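Local coordinates for carboxylesterase YbfK (Bacillus subtilis, PDB 4CCY), which hydrolyses carboxylic esters to an alcohol and a carboxylate, as a carboxylesterase of the alpha/beta hydrolase superfamily, at residues L27-S32 with N73-S78; L64-M69 with Q197-A202; Y190-L195 with G272-L277; L237-E242 with E281-R286. All coordinates share one frame; numbering follows the deposited sequence.

From the N terminus, contact 1 closes first, bringing the loop after helix 12-24 back onto helix 71-80 and enclosing strands 33-37, 42-49 and 56-60. Contact 2 opens at 64-69, before contact 1 has closed, so the two cross; it ends on helix 194-205. Contact 3 starts at 190-195, just ahead of that end, and crosses contact 2 to finish on 272-277, which holds His-273. Contact 4 leaves strand 236-241 before contact 3 closes and ends on helix 280-290, a third crossing; no contact encloses another. Phe-65 against Leu-274 and Leu-277 joins contacts 2 and 3. Asn-73, probably hydrogen-bonded to Ser-276 and Asn-284, links contact 1 with contacts 3 and 4.

Contact 1 of 4, residues L27-S32 with N73-S78; sequences LWPIES and NIAAWS
Ile-74 stands against the indole of Trp-28 at about a right angle, with CG2 over one face: this methyl is 4.0 Å from the centroid of the five-membered ring of Trp-28 and 19° off the ring normal, which defines a CH-pi contact. Its other branch serves the benzene half, where Ile-74 CG1 comes within 3.6 Å of Trp-28 CZ2. This division follows from chi1 of -160°, which sets CG1 opposite the backbone N and leaves CG2 between that N and the carbonyl carbon. The same CG2 also meets Pro-29 CD at 3.4 Å, tighter than usual carbon packing, so one methyl touches both the indole face and the neighbouring proline. Further along, Pro-29 CG and Ile-30 CG2 both lie on the CB of Ala-75, while Ile-30 sends CD1 to Ser-78 CB at 3.6 Å. The hydroxyl of Ser-78 has its main partner in Thr-83, and Trp-28 NE1 makes a weak hydrogen bond to Ser-49 on strand 42-49. With an alanine at Trp-28, Ile-74 would probably lose the aromatic surface under CG2 and CG1, opening a gap between the loop and helix 71-80. The touching atoms are almost all carbon, which implies that dispersion and the exclusion of water, rather than directed polar bonds, hold the loop before strand 33-37 against helix 71-80 beside strand 42-49 of the alpha/beta hydrolase sheet.

Contact 2 of 4, residues L64-M69 with Q197-A202; sequences LFSSAM and QRQIVA
Apolar packing centres on Ile-200, whose CD1 sits squarely over the ring of Phe-65, 3.5 Å from its centroid and 5° off the normal. With its distances to the six ring carbons nearly equal, the methyl defines a centred CH-pi contact. Ile-200 CG2, the other branch, turns to Leu-64 CB at 4.2 Å. The segment 64-69 follows strand 56-60, the place where alpha/beta hydrolases usually carry the oxyanion-hole loop; helix 194-205, inserted between strands 146-152 and 236-241, is consistent with a cap. The side chain of Phe-65 is about 6 Å from that of His-273 and 7 Å from that of Ser-129. The direct polar link is Gln-199 NE2 to Ser-66 OG, 2.8 Å, bent to 143° and 18° out of the amide plane. Ser-66 OG also accepts from Ala-68 N, an ST turn. Extended beyond CG, the Gln-199 chain spans the gap, and Ser-24 of helix 12-24 holds its OE1. A water accepting from Gln-199 NE2 lies 2.7 Å from Leu-64 O.

Contact 3 of 4, residues Y190-L195 with G272-L277; sequences YDLHPL and GHLLSL. With NA (sodium ion), chain D.
Tyr-190, whose ring reaches across to Leu-277, gives its backbone O to a sodium ion at 2.4 Å. Three waters, Thr-186 OG1 and Gly-187 O bring the ligands to six, and two of those waters also donate to Asp-191 OD1, a second-shell anchor. With CG opposite the backbone N (chi1 180°), the ring is carried away from its own backbone and meets Leu-277 at about a right angle, OH lying 3.4 Å from Leu-277 CB. Leu-192 CD2 meets two leucine methyls, 3.8 Å from Leu-274 CD1 and 4.0 Å from Leu-277 CD1. Cutting Tyr-190 back to an alanine would probably uncover Leu-277 and open a gap beside it, although the backbone ligand to sodium could remain. Leu-274, the centre of an inverse gamma turn, directly follows His-273, whose ND1 bonds Glu-244 and whose NE2 bonds Ser-129. The packing thus bears on the residue next to the histidine of a Ser-His-Glu charge-relay triad, assigned by similarity and arranged as in alpha/beta hydrolases.

Contact 4 of 4, residues L237-E242 with E281-R286; sequences LLMFGE and EYVNQR
Met-239 CE is the focus of the tight part, touching three residues of helix 281-286: it lies 3.4 Å from Tyr-282 CE2, 4.0 Å from Arg-286 CG and 4.2 Å from Val-283 CG2. The thioether starts straight, then bends at its last torsion (chi3 75°), which sets the terminal methyl among these groups. Strand 237-241 and the helix run antiparallel at 173°, with axes 11.6 Å apart, so side chains must bridge the space: this is a helix packed on the face of the central sheet of an alpha/beta hydrolase. Leu-237 completes the close packing, its CD1 3.5 Å above the guanidinium plane of Arg-286, offset toward the rim and nearest NH2. The solvent side is at Tyr-282, exposed and little covered by the strand, with Arg-286 CB over one ring face. The polar ends are held by the neighbouring strand 264-268, Arg-286 NE in a salt bridge to Glu-266, NH2 on Gln-264, and Tyr-282 OH on the other carboxylate oxygen of Glu-266. The chemistry implies a division of labour: Met-239 and Leu-237 fill the buried side, Tyr-282 closes it toward solvent, and the charged network fixes the guanidinium with its flat face over Leu-237 CD1.

Contact 1 of 4, residues L27-S32 with N73-S78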
loop_
_atom_site.group_PDB
_atom_site.type_symbol
_atom_site.label_atom_id
_atom_site.label_comp_id
_atom_site.label_asym_id
_atom_site.label_seq_id
_atom_site.Cartn_x
_atom_site.Cartn_y
_atom_site.Cartn_z
ATOM N N LEU A 27 6.505 -16.065 -6.809
ATOM C CA LEU A 27 5.901 -15.346 -7.927
ATOM C C LEU A 27 6.738 -14.145 -8.368
ATOM O O LEU A 27 6.471 -13.566 -9.409
ATOM C CB LEU A 27 4.466 -14.907 -7.599
ATOM C CG LEU A 27 3.444 -16.016 -7.281
ATOM C CD1 LEU A 27 2.116 -15.425 -6.813
ATOM C CD2 LEU A 27 3.235 -16.987 -8.447
ATOM N N TRP A 28 7.739 -13.772 -7.572
ATOM C CA TRP A 28 8.615 -12.655 -7.919
ATOM C C TRP A 28 9.349 -12.988 -9.199
ATOM O O TRP A 28 10.100 -13.951 -9.238
ATOM C CB TRP A 28 9.584 -12.382 -6.781
ATOM C CG TRP A 28 9.891 -10.923 -6.554
ATOM C CD1 TRP A 28 11.047 -10.230 -6.918
ATOM C CD2 TRP A 28 9.041 -9.927 -5.888
ATOM N NE1 TRP A 28 10.970 -8.915 -6.541
ATOM C CE2 TRP A 28 9.794 -8.663 -5.913
ATOM C CE3 TRP A 28 7.779 -9.951 -5.298
ATOM C CZ2 TRP A 28 9.290 -7.492 -5.357
ATOM C CZ3 TRP A 28 7.280 -8.769 -4.743
ATOM C CH2 TRP A 28 8.014 -7.563 -4.782
ATOM N N PRO A 29 9.117 -12.213 -10.270
ATOM C CA PRO A 29 9.582 -12.545 -11.611
ATOM C C PRO A 29 11.048 -12.170 -11.888
ATOM O O PRO A 29 11.579 -12.509 -12.949
ATOM C CB PRO A 29 8.666 -11.698 -12.493
ATOM C CG PRO A 29 8.484 -10.450 -11.691
ATOM C CD PRO A 29 8.374 -10.935 -10.260
ATOM N N ILE A 30 11.681 -11.456 -10.960
ATOM C CA ILE A 30 13.063 -11.002 -11.131
ATOM C C ILE A 30 13.867 -11.242 -9.850
ATOM O O ILE A 30 13.301 -11.578 -8.811
ATOM C CB ILE A 30 13.135 -9.508 -11.548
ATOM C CG1 ILE A 30 12.573 -8.607 -10.436
ATOM C CG2 ILE A 30 12.431 -9.285 -12.896
ATOM C CD1 ILE A 30 12.541 -7.125 -10.765
ATOM N N GLU A 31 15.185 -11.069 -9.939
ATOM C CA GLU A 31 16.079 -11.157 -8.777
ATOM C C GLU A 31 15.837 -9.985 -7.844
ATOM O O GLU A 31 15.453 -8.906 -8.287
ATOM C CB GLU A 31 17.550 -11.153 -9.222
ATOM C CG GLU A 31 17.931 -12.276 -10.172
ATOM C CD GLU A 31 17.723 -13.659 -9.571
ATOM O OE1 GLU A 31 18.044 -13.855 -8.377
ATOM O OE2 GLU A 31 17.245 -14.565 -10.296
ATOM N N SER A 32 16.061 -10.192 -6.554
ATOM C CA SER A 32 15.853 -9.134 -5.574
ATOM C C SER A 32 16.625 -9.415 -4.305
ATOM O O SER A 32 17.076 -10.535 -4.075
ATOM C CB SER A 32 14.370 -8.997 -5.243
ATOM O OG SER A 32 13.913 -10.178 -4.625
ATOM N N ASN A 73 3.581 -6.360 -11.006
ATOM C CA ASN A 73 3.976 -5.009 -11.377
ATOM C C ASN A 73 5.490 -4.810 -11.324
ATOM O O ASN A 73 6.030 -3.913 -11.975
ATOM C CB ASN A 73 3.290 -4.016 -10.454
ATOM C CG ASN A 73 1.860 -4.405 -10.161
ATOM O OD1 ASN A 73 1.581 -4.939 -9.097
ATOM N ND2 ASN A 73 0.955 -4.183 -11.122
ATOM N N ILE A 74 6.170 -5.660 -10.555
ATOM C CA ILE A 74 7.563 -5.396 -10.206
ATOM C C ILE A 74 8.544 -5.449 -11.382
ATOM O O ILE A 74 9.481 -4.651 -11.436
ATOM C CB ILE A 74 8.038 -6.207 -8.964
ATOM C CG1 ILE A 74 9.286 -5.569 -8.349
ATOM C CG2 ILE A 74 8.209 -7.685 -9.262
ATOM C CD1 ILE A 74 8.956 -4.282 -7.617
ATOM N N ALA A 75 8.328 -6.353 -12.333
ATOM C CA ALA A 75 9.235 -6.404 -13.494
ATOM C C ALA A 75 9.189 -5.103 -14.309
ATOM O O ALA A 75 10.237 -4.543 -14.637
ATOM C CB ALA A 75 8.956 -7.613 -14.381
ATOM N N ALA A 76 7.986 -4.620 -14.619
ATOM C CA ALA A 76 7.840 -3.362 -15.376
ATOM C C ALA A 76 8.519 -2.175 -14.678
ATOM O O ALA A 76 9.276 -1.420 -15.298
ATOM C CB ALA A 76 6.373 -3.055 -15.641
ATOM N N TRP A 77 8.270 -2.027 -13.377
ATOM C CA TRP A 77 8.774 -0.863 -12.651
ATOM C C TRP A 77 10.244 -0.918 -12.325
ATOM O O TRP A 77 10.890 0.124 -12.168
ATOM C CB TRP A 77 7.940 -0.601 -11.411
ATOM C CG TRP A 77 6.490 -0.308 -11.733
ATOM C CD1 TRP A 77 5.959 0.155 -12.945
ATOM C CD2 TRP A 77 5.340 -0.429 -10.831
ATOM N NE1 TRP A 77 4.597 0.307 -12.855
ATOM C CE2 TRP A 77 4.161 -0.026 -11.611
ATOM C CE3 TRP A 77 5.172 -0.829 -9.506
ATOM C CZ2 TRP A 77 2.887 -0.031 -11.065
ATOM C CZ3 TRP A 77 3.885 -0.818 -8.968
ATOM C CH2 TRP A 77 2.771 -0.433 -9.726
ATOM N N SER A 78 10.793 -2.128 -12.253
ATOM C CA SER A 78 12.205 -2.304 -11.897
ATOM C C SER A 78 13.136 -2.363 -13.100
ATOM O O SER A 78 14.323 -2.640 -12.936
ATOM C CB SER A 78 12.396 -3.530 -10.996
ATOM O OG SER A 78 11.608 -3.383 -9.820
#

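Contact 2 of 4, residues L64-M69 with Q197-A202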
loop_
_atom_site.group_PDB
_atom_site.type_symbol
_atom_site.label_atom_id
_atom_site.label_comp_id
_atom_site.label_asym_id
_atom_site.label_seq_id
_atom_site.Cartn_x
_atom_site.Cartn_y
_atom_site.Cartn_z
ATOM N N LEU A 64 -2.892 -6.148 4.915
ATOM C CA LEU A 64 -2.941 -7.629 4.924
ATOM C C LEU A 64 -2.175 -8.336 3.792
ATOM O O LEU A 64 -1.903 -9.538 3.891
ATOM C CB LEU A 64 -4.393 -8.160 4.997
ATOM C CG LEU A 64 -5.324 -7.673 6.127
ATOM C CD1 LEU A 64 -6.700 -8.307 5.979
ATOM C CD2 LEU A 64 -4.750 -7.944 7.517
ATOM N N PHE A 65 -1.815 -7.600 2.738
ATOM C CA PHE A 65 -1.224 -8.192 1.521
ATOM C C PHE A 65 0.286 -8.365 1.542
ATOM O O PHE A 65 0.804 -9.270 0.885
ATOM C CB PHE A 65 -1.601 -7.384 0.279
ATOM C CG PHE A 65 -2.984 -7.686 -0.257
ATOM C CD1 PHE A 65 -4.107 -7.367 0.476
ATOM C CD2 PHE A 65 -3.145 -8.276 -1.500
ATOM C CE1 PHE A 65 -5.377 -7.626 -0.006
ATOM C CE2 PHE A 65 -4.414 -8.527 -2.003
ATOM C CZ PHE A 65 -5.530 -8.211 -1.254
ATOM N N SER A 66 0.987 -7.517 2.294
ATOM C CA SER A 66 2.469 -7.490 2.311
ATOM C C SER A 66 3.035 -7.108 0.941
ATOM O O SER A 66 2.294 -7.006 -0.038
ATOM C CB SER A 66 3.048 -8.849 2.713
ATOM O OG SER A 66 3.017 -9.724 1.595
ATOM N N SER A 67 4.354 -6.944 0.877
ATOM C CA SER A 67 5.058 -6.626 -0.378
ATOM C C SER A 67 4.932 -7.679 -1.483
ATOM O O SER A 67 5.203 -7.387 -2.656
ATOM C CB SER A 67 6.537 -6.340 -0.097
ATOM O OG SER A 67 6.659 -5.078 0.532
ATOM N N ALA A 68 4.521 -8.890 -1.104
ATOM C CA ALA A 68 4.302 -9.989 -2.060
ATOM C C ALA A 68 3.330 -9.626 -3.204
ATOM O O ALA A 68 3.460 -10.132 -4.319
ATOM C CB ALA A 68 3.819 -11.247 -1.334
ATOM N N MET A 69 2.376 -8.740 -2.918
ATOM C CA MET A 69 1.330 -8.349 -3.883
ATOM C C MET A 69 1.853 -7.609 -5.123
ATOM O O MET A 69 1.145 -7.507 -6.126
ATOM C CB MET A 69 0.226 -7.525 -3.206
ATOM C CG MET A 69 0.689 -6.172 -2.669
ATOM S SD MET A 69 -0.691 -5.030 -2.500
ATOM C CE MET A 69 -0.833 -4.445 -4.193
ATOM N N GLN A 197 -4.046 -15.730 -1.744
ATOM C CA GLN A 197 -5.223 -16.142 -0.979
ATOM C C GLN A 197 -4.777 -16.805 0.318
ATOM O O GLN A 197 -5.215 -16.426 1.412
ATOM C CB GLN A 197 -6.060 -17.131 -1.801
ATOM C CG GLN A 197 -7.327 -17.636 -1.111
ATOM C CD GLN A 197 -8.492 -16.667 -1.221
ATOM O OE1 GLN A 197 -8.541 -15.842 -2.137
ATOM N NE2 GLN A 197 -9.441 -16.763 -0.283
ATOM N N ARG A 198 -3.867 -17.765 0.189
ATOM C CA ARG A 198 -3.405 -18.546 1.323
ATOM C C ARG A 198 -2.675 -17.687 2.362
ATOM O O ARG A 198 -2.937 -17.800 3.564
ATOM C CB ARG A 198 -2.517 -19.697 0.837
ATOM C CG ARG A 198 -1.770 -20.405 1.948
ATOM C CD ARG A 198 -2.667 -21.429 2.617
ATOM N NE ARG A 198 -2.214 -21.753 3.969
ATOM C CZ ARG A 198 -2.736 -21.229 5.074
ATOM N NH1 ARG A 198 -3.727 -20.345 4.990
ATOM N NH2 ARG A 198 -2.270 -21.592 6.265
ATOM N N GLN A 199 -1.778 -16.823 1.882
ATOM C CA GLN A 199 -0.955 -15.986 2.742
ATOM C C GLN A 199 -1.798 -15.033 3.585
ATOM O O GLN A 199 -1.600 -14.928 4.795
ATOM C CB GLN A 199 0.073 -15.200 1.923
ATOM C CG GLN A 199 0.947 -14.308 2.790
ATOM C CD GLN A 199 1.858 -13.385 2.008
ATOM O OE1 GLN A 199 2.280 -13.701 0.904
ATOM N NE2 GLN A 199 2.188 -12.249 2.596
ATOM N N ILE A 200 -2.734 -14.348 2.937
ATOM C CA ILE A 200 -3.621 -13.412 3.614
ATOM C C ILE A 200 -4.468 -14.109 4.692
ATOM O O ILE A 200 -4.621 -13.580 5.801
ATOM C CB ILE A 200 -4.512 -12.653 2.599
ATOM C CG1 ILE A 200 -3.637 -11.775 1.703
ATOM C CG2 ILE A 200 -5.573 -11.822 3.314
ATOM C CD1 ILE A 200 -4.369 -11.236 0.498
ATOM N N VAL A 201 -5.004 -15.287 4.364
ATOM C CA VAL A 201 -5.769 -16.099 5.321
ATOM C C VAL A 201 -4.899 -16.474 6.516
ATOM O O VAL A 201 -5.305 -16.284 7.658
ATOM C CB VAL A 201 -6.394 -17.348 4.654
ATOM C CG1 VAL A 201 -6.991 -18.306 5.688
ATOM C CG2 VAL A 201 -7.466 -16.930 3.665
ATOM N N ALA A 202 -3.687 -16.954 6.244
ATOM C CA ALA A 202 -2.741 -17.359 7.292
ATOM C C ALA A 202 -2.277 -16.160 8.120
ATOM O O ALA A 202 -1.989 -16.289 9.310
ATOM C CB ALA A 202 -1.549 -18.101 6.687
HETATM O O HOH W 1 0.424 -10.840 4.362
HETATM O O HOH W 2 -2.408 -11.186 6.264
#

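Contact 3 of 4, residues Y190-L195 with G272-L277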
loop_
_atom_site.group_PDB
_atom_site.type_symbol
_atom_site.label_atom_id
_atom_site.label_comp_id
_atom_site.label_asym_id
_atom_site.label_seq_id
_atom_site.Cartn_x
_atom_site.Cartn_y
_atom_site.Cartn_z
ATOM N N TYR A 190 -12.847 -11.177 -9.950
ATOM C CA TYR A 190 -11.431 -11.420 -9.728
ATOM C C TYR A 190 -11.176 -12.398 -8.587
ATOM O O TYR A 190 -11.793 -12.299 -7.525
ATOM C CB TYR A 190 -10.692 -10.095 -9.482
ATOM C CG TYR A 190 -9.208 -10.280 -9.237
ATOM C CD1 TYR A 190 -8.353 -10.642 -10.279
ATOM C CD2 TYR A 190 -8.662 -10.115 -7.961
ATOM C CE1 TYR A 190 -7.003 -10.831 -10.058
ATOM C CE2 TYR A 190 -7.305 -10.306 -7.732
ATOM C CZ TYR A 190 -6.481 -10.659 -8.784
ATOM O OH TYR A 190 -5.138 -10.854 -8.577
ATOM N N ASP A 191 -10.287 -13.357 -8.835
ATOM C CA ASP A 191 -9.770 -14.256 -7.803
ATOM C C ASP A 191 -8.295 -13.970 -7.630
ATOM O O ASP A 191 -7.564 -13.871 -8.613
ATOM C CB ASP A 191 -9.905 -15.727 -8.205
ATOM C CG ASP A 191 -11.341 -16.171 -8.367
ATOM O OD1 ASP A 191 -12.183 -15.828 -7.516
ATOM O OD2 ASP A 191 -11.618 -16.892 -9.345
ATOM N N LEU A 192 -7.855 -13.869 -6.380
ATOM C CA LEU A 192 -6.436 -13.773 -6.088
ATOM C C LEU A 192 -5.740 -15.024 -6.602
ATOM O O LEU A 192 -6.372 -16.077 -6.717
ATOM C CB LEU A 192 -6.221 -13.679 -4.589
ATOM C CG LEU A 192 -6.695 -12.390 -3.926
ATOM C CD1 LEU A 192 -6.539 -12.499 -2.413
ATOM C CD2 LEU A 192 -5.923 -11.198 -4.489
ATOM N N HIS A 193 -4.446 -14.904 -6.911
ATOM C CA HIS A 193 -3.620 -16.089 -7.092
ATOM C C HIS A 193 -3.750 -16.928 -5.832
ATOM O O HIS A 193 -3.801 -16.389 -4.741
ATOM C CB HIS A 193 -2.169 -15.717 -7.334
ATOM C CG HIS A 193 -1.303 -16.891 -7.722
ATOM N ND1 HIS A 193 -0.945 -17.856 -6.845
ATOM C CD2 HIS A 193 -0.735 -17.242 -8.945
ATOM C CE1 HIS A 193 -0.194 -18.773 -7.475
ATOM N NE2 HIS A 193 -0.062 -18.398 -8.757
ATOM N N PRO A 194 -3.831 -18.263 -5.967
ATOM C CA PRO A 194 -3.960 -19.114 -4.769
ATOM C C PRO A 194 -2.902 -18.879 -3.665
ATOM O O PRO A 194 -3.206 -19.032 -2.476
ATOM C CB PRO A 194 -3.846 -20.523 -5.338
ATOM C CG PRO A 194 -4.385 -20.397 -6.717
ATOM C CD PRO A 194 -4.021 -19.028 -7.211
ATOM N N LEU A 195 -1.678 -18.525 -4.051
ATOM C CA LEU A 195 -0.625 -18.277 -3.071
ATOM C C LEU A 195 -0.954 -17.067 -2.212
ATOM O O LEU A 195 -0.796 -17.118 -0.991
ATOM C CB LEU A 195 0.745 -18.140 -3.737
ATOM C CG LEU A 195 1.305 -19.433 -4.357
ATOM C CD1 LEU A 195 2.628 -19.171 -5.059
ATOM C CD2 LEU A 195 1.449 -20.541 -3.318
ATOM N N GLY A 272 -11.995 -3.585 -9.488
ATOM C CA GLY A 272 -12.444 -3.129 -8.174
ATOM C C GLY A 272 -11.326 -2.465 -7.394
ATOM O O GLY A 272 -10.506 -1.727 -7.955
ATOM N N HIS A 273 -11.305 -2.741 -6.093
ATOM C CA HIS A 273 -10.298 -2.237 -5.160
ATOM C C HIS A 273 -8.889 -2.629 -5.516
ATOM O O HIS A 273 -7.967 -1.805 -5.427
ATOM C CB HIS A 273 -10.616 -2.754 -3.755
ATOM C CG HIS A 273 -9.788 -2.113 -2.660
ATOM N ND1 HIS A 273 -9.888 -0.806 -2.351
ATOM C CD2 HIS A 273 -8.828 -2.654 -1.791
ATOM C CE1 HIS A 273 -9.036 -0.513 -1.340
ATOM N NE2 HIS A 273 -8.389 -1.641 -0.999
ATOM N N LEU A 274 -8.706 -3.890 -5.918
ATOM C CA LEU A 274 -7.372 -4.466 -6.089
ATOM C C LEU A 274 -6.797 -4.196 -7.481
ATOM O O LEU A 274 -6.385 -5.109 -8.200
ATOM C CB LEU A 274 -7.405 -5.965 -5.774
ATOM C CG LEU A 274 -7.816 -6.339 -4.346
ATOM C CD1 LEU A 274 -7.783 -7.845 -4.186
ATOM C CD2 LEU A 274 -6.947 -5.658 -3.284
ATOM N N LEU A 275 -6.737 -2.912 -7.821
ATOM C CA LEU A 275 -6.488 -2.456 -9.183
ATOM C C LEU A 275 -5.133 -2.883 -9.755
ATOM O O LEU A 275 -5.045 -3.230 -10.940
ATOM C CB LEU A 275 -6.678 -0.932 -9.264
ATOM C CG LEU A 275 -6.540 -0.138 -10.570
ATOM C CD1 LEU A 275 -7.178 -0.844 -11.768
ATOM C CD2 LEU A 275 -7.142 1.259 -10.379
ATOM N N SER A 276 -4.086 -2.863 -8.938
ATOM C CA SER A 276 -2.765 -3.249 -9.433
ATOM C C SER A 276 -2.681 -4.754 -9.717
ATOM O O SER A 276 -1.847 -5.192 -10.521
ATOM C CB SER A 276 -1.668 -2.821 -8.462
ATOM O OG SER A 276 -1.878 -3.413 -7.193
ATOM N N LEU A 277 -3.540 -5.536 -9.056
ATOM C CA LEU A 277 -3.587 -6.985 -9.257
ATOM C C LEU A 277 -4.537 -7.395 -10.385
ATOM O O LEU A 277 -4.256 -8.350 -11.117
ATOM C CB LEU A 277 -3.968 -7.715 -7.961
ATOM C CG LEU A 277 -2.913 -7.828 -6.848
ATOM C CD1 LEU A 277 -3.585 -8.146 -5.523
ATOM C CD2 LEU A 277 -1.827 -8.856 -7.175
HETATM NA NA NA D . -13.647 -12.835 -6.047
HETATM O O HOH W 3 -12.313 -14.450 -4.986
HETATM O O HOH W 4 -14.280 -14.223 -7.749
HETATM O O HOH W 5 -15.466 -12.773 -4.791
#

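Contact 4 of 4, residues L237-E242 with E281-R286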
loop_
_atom_site.group_PDB
_atom_site.type_symbol
_atom_site.label_atom_id
_atom_site.label_comp_id
_atom_site.label_asym_id
_atom_site.label_seq_id
_atom_site.Cartn_x
_atom_site.Cartn_y
_atom_site.Cartn_z
ATOM N N LEU A 237 -0.631 10.961 -8.992
ATOM C CA LEU A 237 -1.517 10.145 -9.818
ATOM C C LEU A 237 -2.447 9.345 -8.902
ATOM O O LEU A 237 -1.977 8.576 -8.051
ATOM C CB LEU A 237 -0.715 9.191 -10.711
ATOM C CG LEU A 237 -1.522 8.073 -11.385
ATOM C CD1 LEU A 237 -2.511 8.607 -12.430
ATOM C CD2 LEU A 237 -0.595 7.043 -11.997
ATOM N N LEU A 238 -3.752 9.539 -9.077
ATOM C CA LEU A 238 -4.779 8.885 -8.266
ATOM C C LEU A 238 -5.655 7.956 -9.112
ATOM O O LEU A 238 -6.288 8.398 -10.087
ATOM C CB LEU A 238 -5.669 9.933 -7.581
ATOM C CG LEU A 238 -6.760 9.398 -6.635
ATOM C CD1 LEU A 238 -6.179 8.525 -5.526
ATOM C CD2 LEU A 238 -7.584 10.530 -6.045
ATOM N N MET A 239 -5.703 6.682 -8.729
ATOM C CA MET A 239 -6.429 5.683 -9.502
ATOM C C MET A 239 -7.444 4.934 -8.645
ATOM O O MET A 239 -7.121 4.438 -7.576
ATOM C CB MET A 239 -5.458 4.689 -10.168
ATOM C CG MET A 239 -4.421 5.359 -11.073
ATOM S SD MET A 239 -3.320 4.179 -11.876
ATOM C CE MET A 239 -4.389 3.504 -13.132
ATOM N N PHE A 240 -8.673 4.864 -9.128
ATOM C CA PHE A 240 -9.698 4.027 -8.512
ATOM C C PHE A 240 -10.185 3.010 -9.527
ATOM O O PHE A 240 -10.069 3.225 -10.744
ATOM C CB PHE A 240 -10.906 4.863 -8.098
ATOM C CG PHE A 240 -10.603 5.970 -7.136
ATOM C CD1 PHE A 240 -10.486 5.717 -5.767
ATOM C CD2 PHE A 240 -10.483 7.281 -7.587
ATOM C CE1 PHE A 240 -10.234 6.764 -4.880
ATOM C CE2 PHE A 240 -10.236 8.321 -6.705
ATOM C CZ PHE A 240 -10.103 8.061 -5.354
ATOM N N GLY A 241 -10.755 1.915 -9.030
ATOM C CA GLY A 241 -11.422 0.926 -9.872
ATOM C C GLY A 241 -12.918 1.203 -9.881
ATOM O O GLY A 241 -13.499 1.539 -8.846
ATOM N N GLU A 242 -13.555 1.056 -11.046
ATOM C CA GLU A 242 -14.995 1.350 -11.147
ATOM C C GLU A 242 -15.879 0.525 -10.207
ATOM O O GLU A 242 -16.985 0.951 -9.874
ATOM C CB GLU A 242 -15.497 1.252 -12.600
ATOM C CG GLU A 242 -15.382 -0.127 -13.226
ATOM C CD GLU A 242 -16.302 -0.312 -14.420
ATOM O OE1 GLU A 242 -17.318 0.412 -14.545
ATOM O OE2 GLU A 242 -16.009 -1.205 -15.239
ATOM N N GLU A 281 -1.442 -4.931 -16.464
ATOM C CA GLU A 281 -0.904 -4.424 -17.738
ATOM C C GLU A 281 -1.129 -2.908 -17.837
ATOM O O GLU A 281 -0.186 -2.146 -18.102
ATOM C CB GLU A 281 -1.537 -5.129 -18.953
ATOM C CG GLU A 281 -1.396 -6.654 -18.999
ATOM C CD GLU A 281 -2.411 -7.423 -18.130
ATOM O OE1 GLU A 281 -3.234 -6.810 -17.396
ATOM O OE2 GLU A 281 -2.376 -8.689 -18.177
ATOM N N TYR A 282 -2.374 -2.481 -17.626
ATOM C CA TYR A 282 -2.701 -1.056 -17.648
ATOM C C TYR A 282 -1.995 -0.239 -16.558
ATOM O O TYR A 282 -1.364 0.780 -16.865
ATOM C CB TYR A 282 -4.208 -0.797 -17.590
ATOM C CG TYR A 282 -4.478 0.692 -17.586
ATOM C CD1 TYR A 282 -4.250 1.469 -18.737
ATOM C CD2 TYR A 282 -4.886 1.336 -16.423
ATOM C CE1 TYR A 282 -4.461 2.845 -18.724
ATOM C CE2 TYR A 282 -5.096 2.707 -16.404
ATOM C CZ TYR A 282 -4.885 3.451 -17.547
ATOM O OH TYR A 282 -5.097 4.793 -17.491
ATOM N N VAL A 283 -2.116 -0.682 -15.304
ATOM C CA VAL A 283 -1.488 -0.008 -14.162
ATOM C C VAL A 283 0.027 0.082 -14.342
ATOM O O VAL A 283 0.607 1.140 -14.097
ATOM C CB VAL A 283 -1.871 -0.671 -12.797
ATOM C CG1 VAL A 283 -1.054 -0.124 -11.632
ATOM C CG2 VAL A 283 -3.341 -0.471 -12.495
ATOM N N ASN A 284 0.665 -1.009 -14.775
ATOM C CA ASN A 284 2.117 -1.013 -15.007
ATOM C C ASN A 284 2.581 0.152 -15.894
ATOM O O ASN A 284 3.456 0.939 -15.502
ATOM C CB ASN A 284 2.591 -2.351 -15.603
ATOM C CG ASN A 284 2.595 -3.488 -14.579
ATOM O OD1 ASN A 284 2.300 -3.286 -13.398
ATOM N ND2 ASN A 284 2.922 -4.684 -15.032
ATOM N N GLN A 285 1.968 0.273 -17.071
ATOM C CA GLN A 285 2.355 1.309 -18.027
ATOM C C GLN A 285 1.923 2.716 -17.593
ATOM O O GLN A 285 2.688 3.674 -17.758
ATOM C CB GLN A 285 1.875 0.973 -19.454
ATOM C CG GLN A 285 2.244 2.027 -20.508
ATOM C CD GLN A 285 3.738 2.283 -20.592
ATOM O OE1 GLN A 285 4.495 1.415 -21.013
ATOM N NE2 GLN A 285 4.169 3.471 -20.182
ATOM N N ARG A 286 0.725 2.837 -17.025
ATOM C CA ARG A 286 0.215 4.134 -16.575
ATOM C C ARG A 286 1.136 4.762 -15.533
ATOM O O ARG A 286 1.413 5.960 -15.567
ATOM C CB ARG A 286 -1.190 3.999 -16.006
ATOM C CG ARG A 286 -1.761 5.303 -15.487
ATOM C CD ARG A 286 -2.168 6.201 -16.652
ATOM N NE ARG A 286 -2.598 7.541 -16.251
ATOM C CZ ARG A 286 -1.795 8.598 -16.131
ATOM N NH1 ARG A 286 -0.484 8.499 -16.346
ATOM N NH2 ARG A 286 -2.317 9.776 -15.777
#